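Local coordinates for protein tyrosine--tRNA ligase (PDB 2CYA) that probably catalyses the ATP-dependent attachment of tyrosine to its cognate tRNA, working as a homodimer of the class I aminoacyl-tRNA synthetase family, at residues K27-S32 with L178-G183; A48-L53 with E336-I341; I131-R136 with Q169-F174; L193-A198 with P206-T211; N274-I279 with L324-A329. One frame throughout, in Å; residues are numbered along the deposited sequence.

Interaction 1: residues K27-S32 with L178-G183; sequences KGLLAS and LDIALG
The carbonyl oxygen of Leu29, the residue that carries this contact from the helical side, is gripped twice from the last turn of helix 23-32. The hydroxyl Ser32 OG donates to Leu29 O at 2.7 Å, meeting it 22° from the carbonyl plane, and the backbone Ser32 N reaches the same Leu29 O at 3.2 Å. Ser32 OG also has a weak bond from Ala34 N, in the loop that follows. While its carbonyl is held in this way, the side chain of Leu29 points toward residues 178-183 and ends on Asp179. Its CG lies beside the backbone N (chi1 -80°) and the chain then runs on extended, which brings Leu29 CD1 to 3.8 Å from Asp179 O and 3.9 Å from Asp179 CB. The other methyl, Leu29 CD2, comes within 4.2 Å of the carboxylate oxygen Asp179 OD1. Further along the strand the packing is looser, with Leu29 CD1 lying 4.5 Å from Ile180 CG1. Asp179 stands just before strand 180-184 in the parallel part of the Rossmann-type sheet, between strands 37-42 and 207-211, and helix 23-32 packs beside this end of the sheet. The carboxylate of Asp179 has partners of its own: OD2 accepts from Lys37 N of strand 37-42, and OD1 has a long, weak ion pair with Lys204 in the loop before strand 207-211. Leu29 also packs on Ile36 and on Val207 of strand 207-211.

Interaction 2: residues A48-L53 with E336-I341; sequences AHIGWL and EVVRPI. With SO4 (sulfate ion), chain C.
The HIGH signature of class I synthetases, here His49-Ile50-Gly51-Trp52, and Leu53 just after it pack on helix 323-346 through three aliphatic pairs. Leu53 and Ile341 reach toward each other tip to tip, with Leu53 CD2 at 3.9 Å from Ile341 CD1. The second methyl, Leu53 CD1, lies 4.2 Å from Val337 CG1, the two side chains sliding past each other in opposite directions. Ile50 crosses Val338 at about a right angle through its branch methyl, Ile50 CG2 to Val338 CG2 at 4.2 Å; its longer branch, CG1, is set between the backbone N and the carbonyl carbon (chi1 61°) and leads to Ile279 on helix 275-284. His49 and Trp52 work from the same short segment but meet a sulfate ion. His49 NE2 donates to sulfate O4 at 3.1 Å and Trp52 NE1 to that same O4 at 2.9 Å, both along bent bonds (136° and 130°). The imidazole is fixed from its other nitrogen, since Gly51 N donates to His49 ND1 at 3.0 Å, a capping bond in the turn that leads into the helix. Lys241 of the KMSKS region also binds the sulfate. His49, Trp52 and Lys241 are inferred ATP ligands, so the anion, probably from the crystallisation liquor, may mimic an ATP phosphate held between the HIGH and KMSKS motifs, as is typical of class I active sites.

Interaction 3: residues I131-R136 with Q169-F174; sequences IRVAKR and QVSDIF
Val133 carries this contact from helix 124-135, its two methyls touching three residues of helix 161-175. Val133 CG1 meets Val170 CG1 at 4.1 Å. The other methyl, Val133 CG2, stands 3.7 Å from Ser171 OG and 3.9 Å from Phe174 CD2, where it lies in the ring plane and therefore touches the edge of the phenyl group. With CG1 anti to the backbone N (chi1 170°), that methyl faces Val170 while CG2, beside the backbone N, faces Ser171 and Phe174. Beneath this first shell, Ser171 OG is bonded to Leu167 O one turn earlier in its own helix, and to Val133 it offers van der Waals contact. Val170 O, one turn earlier, lies over one face of the Phe174 ring, 3.5 Å above its plane and offset toward the rim. Gln169 and Asp172, both predicted to bind L-tyrosine, belong to this segment but take no part in the contact; Asp172 is held by Tyr126 and Gln169 by Gln187. The helix axes approach to 9.8 Å at 122°. Helix 161-175 packs on helix 124-135 and, through Val170 and Phe174, on helix 188-198 as well, while helix 124-135 also meets the second subunit, where Lys135 forms a salt bridge with Asp82 of that chain.

Interaction 4: residues L193-A198 with P206-T211; sequences LARDVA and PVAIHT
The end of helix 188-198 and the entry to strand 207-211 come closest at Arg195 and Pro206, whose CA atoms are 6.1 Å apart. Arg195 CG lies beside the backbone N, the chain is extended to CD, and a bend at chi3 (57°) turns the guanidinium toward the Pro206 carbonyl. The bend lets Arg195 NH1 donate to Pro206 O at 3.0 Å in a fairly straight bond of 154°. The oxygen lies in the guanidinium plane, but the donor sits well above the carbonyl plane, 42° out of it. The aliphatic part follows the same carbonyl, with Arg195 CG only 3.3 Å from Pro206 O, and the two side chains slide past each other in opposite directions. Arg195 NH1 is shared with a salt bridge to Glu25 OE1, so this buried charge has a carboxylate partner as well as the carbonyl; the pairing probably favours the charged form of both groups. The proline ring packs against two alanines one turn apart: Ala194 CB touches Pro206 CG at 4.2 Å, and Ala198 CB lies 4.4 Å from Pro206 CD. Strand 180-184, helix 188-198 and strand 207-211 form a beta-alpha-beta crossover between neighbouring parallel strands, the repeating unit of the Rossmann-type fold of class I synthetases.

Interaction 5: residues N274-I279 with L324-A329; sequences NPVLEI and LDLKNA
An apolar helix-helix contact joins the first turn of helix 275-284 to the early part of helix 323-346, away from the tyrosine and ATP sites. The helix axes come within 10.4 Å and run at 43° to each other. With Leu326 CG anti to the backbone N (chi1 -180°), the side chain reaches across so that its CD2 touches both Val276 and Leu277. Leu326 CD2 lies 3.6 Å from Leu277 CD2, the two leucines crossing at about a right angle, and 3.9 Å from Val276 CG1, where valine and leucine slide past each other in opposite directions. The second valine methyl, Val276 CG2, rests against the methylene chain of Lys327, 4.1 Å from its CD. The lysine chain is bent on its way to Arg262 O, to which NZ is hydrogen-bonded. Asn274 holds the start of the helix as N-cap: its OD1 accepts from Leu277 N at 3.2 Å and, weakly, from Val276 N, fixing the turn that presents both apolar residues. Leu277 also packs on Tyr309, Leu312 and Tyr316 of helix 309-317, and Lys327 on Ile261 of helix 254-262, while Val276 and Ile279 continue the interface onto Val330 further along helix 323-346.

Interactions 1, 3 and 4 gather around the sheet, and interactions 2 and 5 lie among the later helices. Interactions 1 and 4 have centres about 10 Å apart and share neighbouring strands 180-184 and 207-211. Interaction 3 packs on helix 188-198, its centre about 12 Å from that of interaction 4. Interactions 2 and 5, about 16 Å between centres, both use helix 323-346 and touch through Ile50 and Ile279. Interaction 1 spans interaction 3, which it meets at Leu178 and Ile173, and its segments alternate with those of interaction 2. Interaction 2 spans interactions 3, 4 and 5, so the ATP-binding signature packs directly on the C-terminal helices.

Interaction 1: residues K27-S32 with L178-G183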
# COMPACT_ATOMS: atom_id res chain seq x y z
N LYS A 27 -3.11 10.18 31.56
CA LYS A 27 -3.62 11.06 32.62
C LYS A 27 -3.80 12.47 32.10
O LYS A 27 -4.74 13.17 32.49
CB LYS A 27 -2.69 11.03 33.84
CG LYS A 27 -2.80 9.72 34.62
CD LYS A 27 -1.74 9.60 35.71
CE LYS A 27 -1.90 8.31 36.49
NZ LYS A 27 -0.87 8.15 37.56
N GLY A 28 -2.91 12.91 31.20
CA GLY A 28 -3.04 14.24 30.65
C GLY A 28 -4.29 14.31 29.79
O GLY A 28 -5.00 15.32 29.77
N LEU A 29 -4.58 13.23 29.07
CA LEU A 29 -5.78 13.18 28.22
C LEU A 29 -7.02 13.18 29.11
O LEU A 29 -7.99 13.92 28.88
CB LEU A 29 -5.79 11.92 27.34
CG LEU A 29 -4.94 11.91 26.07
CD1 LEU A 29 -4.98 10.51 25.40
CD2 LEU A 29 -5.48 12.99 25.11
N LEU A 30 -6.99 12.35 30.14
CA LEU A 30 -8.14 12.29 31.04
C LEU A 30 -8.37 13.65 31.70
O LEU A 30 -9.51 14.09 31.83
CB LEU A 30 -7.92 11.22 32.11
CG LEU A 30 -7.85 9.79 31.56
CD1 LEU A 30 -7.39 8.83 32.64
CD2 LEU A 30 -9.23 9.40 31.01
N ALA A 31 -7.29 14.31 32.10
CA ALA A 31 -7.41 15.60 32.77
C ALA A 31 -7.93 16.76 31.92
O ALA A 31 -8.48 17.72 32.46
CB ALA A 31 -6.07 16.00 33.40
N SER A 32 -7.77 16.67 30.59
CA SER A 32 -8.21 17.75 29.70
C SER A 32 -9.72 17.92 29.62
O SER A 32 -10.22 18.98 29.27
CB SER A 32 -7.64 17.53 28.29
OG SER A 32 -8.14 16.35 27.69
N LEU A 178 -7.82 8.76 16.46
CA LEU A 178 -7.77 8.22 17.81
C LEU A 178 -6.75 8.80 18.78
O LEU A 178 -5.62 9.16 18.40
CB LEU A 178 -7.54 6.72 17.73
CG LEU A 178 -8.51 5.92 16.88
CD1 LEU A 178 -8.01 4.46 16.88
CD2 LEU A 178 -9.96 6.03 17.42
N ASP A 179 -7.16 8.88 20.05
CA ASP A 179 -6.27 9.33 21.12
C ASP A 179 -5.68 8.08 21.78
O ASP A 179 -4.62 8.14 22.41
CB ASP A 179 -7.07 10.11 22.17
CG ASP A 179 -7.70 11.33 21.59
OD1 ASP A 179 -6.96 12.28 21.29
OD2 ASP A 179 -8.92 11.34 21.43
N ILE A 180 -6.39 6.96 21.64
CA ILE A 180 -5.99 5.69 22.24
C ILE A 180 -6.13 4.46 21.34
O ILE A 180 -7.14 4.27 20.68
CB ILE A 180 -6.82 5.37 23.50
CG1 ILE A 180 -6.64 6.44 24.57
CG2 ILE A 180 -6.40 4.02 24.06
CD1 ILE A 180 -7.65 6.29 25.71
N ALA A 181 -5.14 3.59 21.40
CA ALA A 181 -5.13 2.35 20.64
C ALA A 181 -5.05 1.19 21.64
O ALA A 181 -4.04 1.01 22.31
CB ALA A 181 -3.92 2.31 19.70
N LEU A 182 -6.13 0.43 21.77
CA LEU A 182 -6.14 -0.72 22.66
C LEU A 182 -5.80 -1.95 21.82
O LEU A 182 -6.18 -2.04 20.66
CB LEU A 182 -7.52 -0.91 23.28
CG LEU A 182 -7.78 -2.21 24.05
CD1 LEU A 182 -7.02 -2.14 25.37
CD2 LEU A 182 -9.29 -2.39 24.30
N GLY A 183 -5.08 -2.90 22.41
CA GLY A 183 -4.76 -4.11 21.70
C GLY A 183 -3.93 -5.05 22.55
O GLY A 183 -3.45 -4.67 23.62

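Interaction 2: residues A48-L53 with E336-I341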
# COMPACT_ATOMS: atom_id res chain seq x y z
N ALA A 48 -14.19 -17.20 17.95
CA ALA A 48 -13.64 -16.57 19.12
C ALA A 48 -13.32 -17.58 20.23
O ALA A 48 -14.10 -18.49 20.51
CB ALA A 48 -14.60 -15.53 19.64
N HIS A 49 -12.15 -17.44 20.85
CA HIS A 49 -11.79 -18.31 21.95
C HIS A 49 -11.73 -17.41 23.19
O HIS A 49 -11.81 -16.19 23.07
CB HIS A 49 -10.48 -19.04 21.68
CG HIS A 49 -9.32 -18.14 21.38
ND1 HIS A 49 -8.69 -17.40 22.36
CD2 HIS A 49 -8.65 -17.90 20.23
CE1 HIS A 49 -7.68 -16.74 21.82
NE2 HIS A 49 -7.63 -17.03 20.53
N ILE A 50 -11.58 -17.98 24.37
CA ILE A 50 -11.63 -17.16 25.57
C ILE A 50 -10.58 -16.08 25.71
O ILE A 50 -10.76 -15.14 26.48
CB ILE A 50 -11.64 -18.05 26.83
CG1 ILE A 50 -10.36 -18.91 26.90
CG2 ILE A 50 -12.89 -18.93 26.80
CD1 ILE A 50 -10.25 -19.71 28.19
N GLY A 51 -9.49 -16.20 24.96
CA GLY A 51 -8.43 -15.21 25.04
C GLY A 51 -8.90 -13.83 24.64
O GLY A 51 -8.44 -12.82 25.18
N TRP A 52 -9.83 -13.80 23.70
CA TRP A 52 -10.37 -12.54 23.20
C TRP A 52 -11.23 -11.85 24.25
O TRP A 52 -11.44 -10.63 24.18
CB TRP A 52 -11.19 -12.77 21.93
CG TRP A 52 -10.36 -13.22 20.75
CD1 TRP A 52 -9.01 -13.51 20.74
CD2 TRP A 52 -10.84 -13.50 19.43
NE1 TRP A 52 -8.63 -13.95 19.49
CE2 TRP A 52 -9.73 -13.96 18.67
CE3 TRP A 52 -12.09 -13.41 18.80
CZ2 TRP A 52 -9.85 -14.33 17.32
CZ3 TRP A 52 -12.20 -13.78 17.46
CH2 TRP A 52 -11.08 -14.23 16.73
N LEU A 53 -11.74 -12.62 25.21
CA LEU A 53 -12.60 -12.04 26.25
C LEU A 53 -11.82 -10.97 27.02
O LEU A 53 -12.38 -9.95 27.44
CB LEU A 53 -13.12 -13.13 27.21
CG LEU A 53 -14.20 -14.12 26.70
CD1 LEU A 53 -14.50 -15.16 27.77
CD2 LEU A 53 -15.49 -13.36 26.34
N GLU A 336 -19.33 -21.61 33.52
CA GLU A 336 -20.38 -20.64 33.79
C GLU A 336 -20.21 -19.39 32.93
O GLU A 336 -21.20 -18.80 32.47
CB GLU A 336 -20.41 -20.22 35.27
CG GLU A 336 -20.73 -21.35 36.24
CD GLU A 336 -21.95 -22.17 35.84
OE1 GLU A 336 -22.97 -21.56 35.41
OE2 GLU A 336 -21.90 -23.41 35.96
N VAL A 337 -18.97 -18.98 32.71
CA VAL A 337 -18.72 -17.80 31.89
C VAL A 337 -19.10 -18.08 30.44
O VAL A 337 -19.71 -17.24 29.78
CB VAL A 337 -17.23 -17.37 31.93
CG1 VAL A 337 -16.99 -16.27 30.90
CG2 VAL A 337 -16.86 -16.86 33.36
N VAL A 338 -18.76 -19.27 29.96
CA VAL A 338 -19.03 -19.63 28.58
C VAL A 338 -20.48 -20.00 28.25
O VAL A 338 -20.98 -19.66 27.18
CB VAL A 338 -18.09 -20.78 28.15
CG1 VAL A 338 -18.55 -21.36 26.83
CG2 VAL A 338 -16.66 -20.26 28.03
N ARG A 339 -21.16 -20.66 29.18
CA ARG A 339 -22.53 -21.09 28.97
C ARG A 339 -23.43 -20.07 28.28
O ARG A 339 -23.98 -20.35 27.22
CB ARG A 339 -23.15 -21.54 30.31
CG ARG A 339 -24.56 -22.10 30.20
CD ARG A 339 -24.90 -22.93 31.46
NE ARG A 339 -24.15 -24.19 31.52
CZ ARG A 339 -23.79 -24.78 32.66
NH1 ARG A 339 -24.11 -24.23 33.83
NH2 ARG A 339 -23.10 -25.92 32.63
N PRO A 340 -23.59 -18.87 28.86
CA PRO A 340 -24.45 -17.88 28.20
C PRO A 340 -23.93 -17.37 26.85
O PRO A 340 -24.73 -17.06 25.96
CB PRO A 340 -24.57 -16.77 29.25
CG PRO A 340 -23.31 -16.89 30.03
CD PRO A 340 -23.14 -18.38 30.18
N ILE A 341 -22.61 -17.27 26.68
CA ILE A 341 -22.05 -16.82 25.41
C ILE A 341 -22.34 -17.88 24.34
O ILE A 341 -22.76 -17.56 23.22
CB ILE A 341 -20.54 -16.62 25.52
CG1 ILE A 341 -20.28 -15.51 26.55
CG2 ILE A 341 -19.94 -16.27 24.15
CD1 ILE A 341 -18.84 -15.34 26.93
S SO4 C . -5.71 -15.32 17.48
O1 SO4 C . -4.98 -15.13 18.81
O2 SO4 C . -5.88 -13.93 16.87
O3 SO4 C . -4.85 -16.05 16.63
O4 SO4 C . -7.02 -15.72 17.84

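Interaction 3: residues I131-R136 with Q169-F174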
# COMPACT_ATOMS: atom_id res chain seq x y z
N ILE A 131 -0.07 6.14 2.32
CA ILE A 131 1.11 6.60 1.58
C ILE A 131 1.94 7.61 2.38
O ILE A 131 3.17 7.52 2.43
CB ILE A 131 0.71 7.22 0.24
CG1 ILE A 131 0.16 6.12 -0.68
CG2 ILE A 131 1.92 7.88 -0.41
CD1 ILE A 131 -0.26 6.62 -2.02
N ARG A 132 1.28 8.57 3.00
CA ARG A 132 2.02 9.54 3.79
C ARG A 132 2.76 8.84 4.93
O ARG A 132 3.90 9.20 5.27
CB ARG A 132 1.06 10.61 4.29
CG ARG A 132 0.63 11.54 3.15
CD ARG A 132 -0.59 12.33 3.51
NE ARG A 132 -0.50 12.81 4.87
CZ ARG A 132 -1.56 13.10 5.62
NH1 ARG A 132 -2.79 12.95 5.11
NH2 ARG A 132 -1.40 13.51 6.87
N VAL A 133 2.14 7.82 5.51
CA VAL A 133 2.80 7.09 6.58
C VAL A 133 4.00 6.35 6.03
O VAL A 133 5.05 6.33 6.65
CB VAL A 133 1.86 6.06 7.26
CG1 VAL A 133 2.67 5.18 8.18
CG2 VAL A 133 0.76 6.78 8.06
N ALA A 134 3.85 5.73 4.86
CA ALA A 134 4.96 4.99 4.27
C ALA A 134 6.14 5.90 3.90
O ALA A 134 7.28 5.44 3.85
CB ALA A 134 4.48 4.24 3.03
N LYS A 135 5.87 7.17 3.64
CA LYS A 135 6.93 8.10 3.27
C LYS A 135 7.77 8.53 4.47
O LYS A 135 8.89 9.01 4.31
CB LYS A 135 6.34 9.35 2.60
CG LYS A 135 5.76 9.10 1.22
CD LYS A 135 5.15 10.36 0.59
CE LYS A 135 6.18 11.49 0.42
NZ LYS A 135 7.34 11.07 -0.41
N ARG A 136 7.21 8.35 5.67
CA ARG A 136 7.90 8.75 6.89
C ARG A 136 8.49 7.61 7.69
O ARG A 136 8.79 7.78 8.87
CB ARG A 136 6.94 9.54 7.77
CG ARG A 136 7.28 10.99 7.87
CD ARG A 136 6.32 11.85 7.11
NE ARG A 136 7.04 12.81 6.29
CZ ARG A 136 6.49 13.86 5.70
NH1 ARG A 136 5.19 14.10 5.84
NH2 ARG A 136 7.24 14.66 4.95
N GLN A 169 -2.25 -0.60 9.59
CA GLN A 169 -2.60 -0.60 11.00
C GLN A 169 -2.46 0.81 11.55
O GLN A 169 -3.40 1.36 12.14
CB GLN A 169 -1.72 -1.59 11.77
CG GLN A 169 -2.16 -1.77 13.23
CD GLN A 169 -1.78 -3.14 13.80
OE1 GLN A 169 -0.98 -3.88 13.21
NE2 GLN A 169 -2.36 -3.48 14.95
N VAL A 170 -1.30 1.43 11.32
CA VAL A 170 -1.06 2.79 11.77
C VAL A 170 -2.06 3.76 11.12
O VAL A 170 -2.58 4.68 11.77
CB VAL A 170 0.38 3.24 11.40
CG1 VAL A 170 0.58 4.70 11.73
CG2 VAL A 170 1.40 2.38 12.16
N SER A 171 -2.35 3.56 9.83
CA SER A 171 -3.27 4.45 9.15
C SER A 171 -4.69 4.34 9.69
O SER A 171 -5.43 5.31 9.64
CB SER A 171 -3.25 4.20 7.64
OG SER A 171 -1.96 4.47 7.12
N ASP A 172 -5.06 3.14 10.15
CA ASP A 172 -6.39 2.92 10.71
C ASP A 172 -6.54 3.84 11.93
O ASP A 172 -7.57 4.49 12.11
CB ASP A 172 -6.57 1.47 11.20
CG ASP A 172 -6.62 0.46 10.07
OD1 ASP A 172 -6.91 0.84 8.92
OD2 ASP A 172 -6.38 -0.73 10.35
N ILE A 173 -5.50 3.85 12.78
CA ILE A 173 -5.47 4.66 13.99
C ILE A 173 -5.57 6.14 13.64
O ILE A 173 -6.38 6.86 14.21
CB ILE A 173 -4.16 4.38 14.81
CG1 ILE A 173 -4.22 2.96 15.39
CG2 ILE A 173 -3.97 5.42 15.93
CD1 ILE A 173 -2.87 2.46 15.90
N PHE A 174 -4.74 6.61 12.70
CA PHE A 174 -4.80 8.03 12.36
C PHE A 174 -6.11 8.39 11.65
O PHE A 174 -6.74 9.41 11.97
CB PHE A 174 -3.62 8.45 11.46
CG PHE A 174 -2.24 8.26 12.08
CD1 PHE A 174 -2.05 8.39 13.46
CD2 PHE A 174 -1.13 8.02 11.27
CE1 PHE A 174 -0.78 8.29 14.01
CE2 PHE A 174 0.16 7.92 11.81
CZ PHE A 174 0.34 8.05 13.18

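Interaction 4: residues L193-A198 with P206-T211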
# COMPACT_ATOMS: atom_id res chain seq x y z
N LEU A 193 5.28 2.14 16.10
CA LEU A 193 5.51 2.78 14.81
C LEU A 193 4.53 3.94 14.67
O LEU A 193 4.88 5.01 14.15
CB LEU A 193 5.25 1.77 13.68
CG LEU A 193 5.33 2.35 12.26
CD1 LEU A 193 6.70 3.00 12.04
CD2 LEU A 193 5.06 1.24 11.26
N ALA A 194 3.29 3.75 15.12
CA ALA A 194 2.30 4.83 15.00
C ALA A 194 2.75 6.03 15.83
O ALA A 194 2.69 7.18 15.38
CB ALA A 194 0.92 4.36 15.48
N ARG A 195 3.20 5.75 17.05
CA ARG A 195 3.66 6.81 17.95
C ARG A 195 4.90 7.51 17.41
O ARG A 195 5.04 8.72 17.56
CB ARG A 195 3.97 6.24 19.35
CG ARG A 195 2.74 5.83 20.14
CD ARG A 195 3.14 5.12 21.44
NE ARG A 195 4.01 5.94 22.29
CZ ARG A 195 3.60 6.96 23.04
NH1 ARG A 195 2.31 7.32 23.06
NH2 ARG A 195 4.48 7.63 23.76
N ASP A 196 5.79 6.75 16.78
CA ASP A 196 7.02 7.33 16.24
C ASP A 196 6.79 8.18 15.01
O ASP A 196 7.63 8.98 14.65
CB ASP A 196 8.01 6.24 15.85
CG ASP A 196 8.81 5.72 17.02
OD1 ASP A 196 8.75 6.36 18.09
OD2 ASP A 196 9.49 4.69 16.86
N VAL A 197 5.63 8.00 14.39
CA VAL A 197 5.31 8.69 13.15
C VAL A 197 4.28 9.80 13.25
O VAL A 197 4.28 10.72 12.43
CB VAL A 197 4.86 7.61 12.11
CG1 VAL A 197 3.89 8.18 11.11
CG2 VAL A 197 6.09 7.05 11.43
N ALA A 198 3.42 9.72 14.25
CA ALA A 198 2.34 10.69 14.44
C ALA A 198 2.69 12.19 14.31
O ALA A 198 2.02 12.92 13.58
CB ALA A 198 1.65 10.43 15.78
N PRO A 206 -1.01 8.45 19.54
CA PRO A 206 -1.89 7.67 20.40
C PRO A 206 -1.28 7.04 21.62
O PRO A 206 -0.13 6.56 21.58
CB PRO A 206 -2.42 6.60 19.45
CG PRO A 206 -1.16 6.27 18.65
CD PRO A 206 -0.60 7.67 18.35
N VAL A 207 -2.06 7.01 22.69
CA VAL A 207 -1.65 6.33 23.92
C VAL A 207 -1.94 4.84 23.60
O VAL A 207 -3.06 4.50 23.23
CB VAL A 207 -2.54 6.74 25.11
CG1 VAL A 207 -2.38 5.72 26.23
CG2 VAL A 207 -2.18 8.16 25.59
N ALA A 208 -0.93 3.98 23.74
CA ALA A 208 -1.08 2.55 23.48
C ALA A 208 -1.40 1.76 24.75
O ALA A 208 -0.60 1.76 25.70
CB ALA A 208 0.22 2.00 22.83
N ILE A 209 -2.54 1.06 24.76
CA ILE A 209 -2.94 0.25 25.93
C ILE A 209 -2.98 -1.22 25.54
O ILE A 209 -3.82 -1.65 24.75
CB ILE A 209 -4.35 0.67 26.47
CG1 ILE A 209 -4.30 2.11 26.98
CG2 ILE A 209 -4.78 -0.28 27.60
CD1 ILE A 209 -5.65 2.71 27.25
N HIS A 210 -2.06 -1.99 26.13
CA HIS A 210 -1.94 -3.40 25.81
C HIS A 210 -2.44 -4.38 26.87
O HIS A 210 -2.05 -4.31 28.04
CB HIS A 210 -0.47 -3.68 25.47
CG HIS A 210 0.05 -2.82 24.35
ND1 HIS A 210 1.30 -2.25 24.36
CD2 HIS A 210 -0.55 -2.39 23.22
CE1 HIS A 210 1.46 -1.51 23.28
NE2 HIS A 210 0.34 -1.58 22.56
N THR A 211 -3.28 -5.30 26.41
CA THR A 211 -3.86 -6.34 27.23
C THR A 211 -3.02 -7.62 27.12
O THR A 211 -2.32 -7.83 26.12
CB THR A 211 -5.30 -6.65 26.78
OG1 THR A 211 -5.32 -6.95 25.39
CG2 THR A 211 -6.19 -5.46 27.05

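Interaction 5: residues N274-I279 with L324-A329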
# COMPACT_ATOMS: atom_id res chain seq x y z
N ASN A 274 1.95 -20.14 33.29
CA ASN A 274 0.82 -20.98 33.68
C ASN A 274 -0.49 -20.40 33.12
O ASN A 274 -1.01 -19.41 33.65
CB ASN A 274 0.76 -21.04 35.21
CG ASN A 274 -0.28 -22.03 35.71
OD1 ASN A 274 -1.25 -22.34 35.01
ND2 ASN A 274 -0.10 -22.51 36.94
N PRO A 275 -1.05 -21.01 32.06
CA PRO A 275 -2.29 -20.58 31.41
C PRO A 275 -3.53 -20.70 32.31
O PRO A 275 -4.46 -19.90 32.22
CB PRO A 275 -2.41 -21.49 30.19
CG PRO A 275 -1.01 -22.06 30.02
CD PRO A 275 -0.54 -22.24 31.43
N VAL A 276 -3.52 -21.72 33.17
CA VAL A 276 -4.63 -21.95 34.08
C VAL A 276 -4.76 -20.77 35.03
O VAL A 276 -5.87 -20.31 35.31
CB VAL A 276 -4.45 -23.26 34.88
CG1 VAL A 276 -5.66 -23.50 35.76
CG2 VAL A 276 -4.25 -24.42 33.90
N LEU A 277 -3.63 -20.29 35.52
CA LEU A 277 -3.65 -19.14 36.42
C LEU A 277 -4.01 -17.87 35.64
O LEU A 277 -4.75 -17.03 36.14
CB LEU A 277 -2.28 -18.99 37.11
CG LEU A 277 -2.07 -19.86 38.35
CD1 LEU A 277 -0.74 -19.52 39.01
CD2 LEU A 277 -3.21 -19.60 39.33
N GLU A 278 -3.50 -17.73 34.42
CA GLU A 278 -3.81 -16.56 33.59
C GLU A 278 -5.32 -16.49 33.37
O GLU A 278 -5.91 -15.42 33.44
CB GLU A 278 -3.11 -16.66 32.23
CG GLU A 278 -1.60 -16.68 32.31
CD GLU A 278 -0.94 -16.81 30.95
OE1 GLU A 278 -1.50 -17.49 30.06
OE2 GLU A 278 0.15 -16.23 30.77
N ILE A 279 -5.94 -17.63 33.08
CA ILE A 279 -7.38 -17.65 32.86
C ILE A 279 -8.08 -17.16 34.14
O ILE A 279 -9.01 -16.34 34.09
CB ILE A 279 -7.87 -19.06 32.52
CG1 ILE A 279 -7.40 -19.42 31.11
CG2 ILE A 279 -9.39 -19.16 32.71
CD1 ILE A 279 -7.65 -20.84 30.71
N LEU A 324 -4.34 -29.92 40.28
CA LEU A 324 -5.58 -30.59 39.93
C LEU A 324 -6.79 -29.93 40.57
O LEU A 324 -7.87 -29.90 39.99
CB LEU A 324 -5.49 -32.07 40.33
CG LEU A 324 -6.56 -32.98 39.72
CD1 LEU A 324 -6.68 -32.72 38.22
CD2 LEU A 324 -6.19 -34.42 39.97
N ASP A 325 -6.62 -29.39 41.78
CA ASP A 325 -7.74 -28.72 42.44
C ASP A 325 -8.04 -27.38 41.78
O ASP A 325 -9.20 -26.95 41.72
CB ASP A 325 -7.45 -28.51 43.93
CG ASP A 325 -7.64 -29.77 44.75
OD1 ASP A 325 -8.70 -30.44 44.58
OD2 ASP A 325 -6.75 -30.08 45.57
N LEU A 326 -6.99 -26.71 41.31
CA LEU A 326 -7.15 -25.43 40.64
C LEU A 326 -7.84 -25.70 39.30
O LEU A 326 -8.81 -25.03 38.95
CB LEU A 326 -5.78 -24.76 40.41
CG LEU A 326 -5.77 -23.39 39.72
CD1 LEU A 326 -6.38 -22.33 40.63
CD2 LEU A 326 -4.35 -23.02 39.37
N LYS A 327 -7.35 -26.70 38.57
CA LYS A 327 -7.91 -27.09 37.28
C LYS A 327 -9.44 -27.26 37.33
O LYS A 327 -10.17 -26.63 36.57
CB LYS A 327 -7.31 -28.41 36.81
CG LYS A 327 -5.83 -28.41 36.53
CD LYS A 327 -5.54 -28.11 35.09
CE LYS A 327 -4.15 -28.60 34.69
NZ LYS A 327 -4.00 -30.08 34.77
N ASN A 328 -9.91 -28.14 38.22
CA ASN A 328 -11.33 -28.40 38.35
C ASN A 328 -12.13 -27.15 38.63
O ASN A 328 -13.16 -26.93 38.01
CB ASN A 328 -11.62 -29.41 39.47
CG ASN A 328 -11.47 -30.84 39.02
OD1 ASN A 328 -11.60 -31.76 39.82
ND2 ASN A 328 -11.21 -31.03 37.74
N ALA A 329 -11.65 -26.36 39.58
CA ALA A 329 -12.34 -25.13 39.97
C ALA A 329 -12.37 -24.11 38.84
O ALA A 329 -13.37 -23.42 38.65
CB ALA A 329 -11.67 -24.52 41.20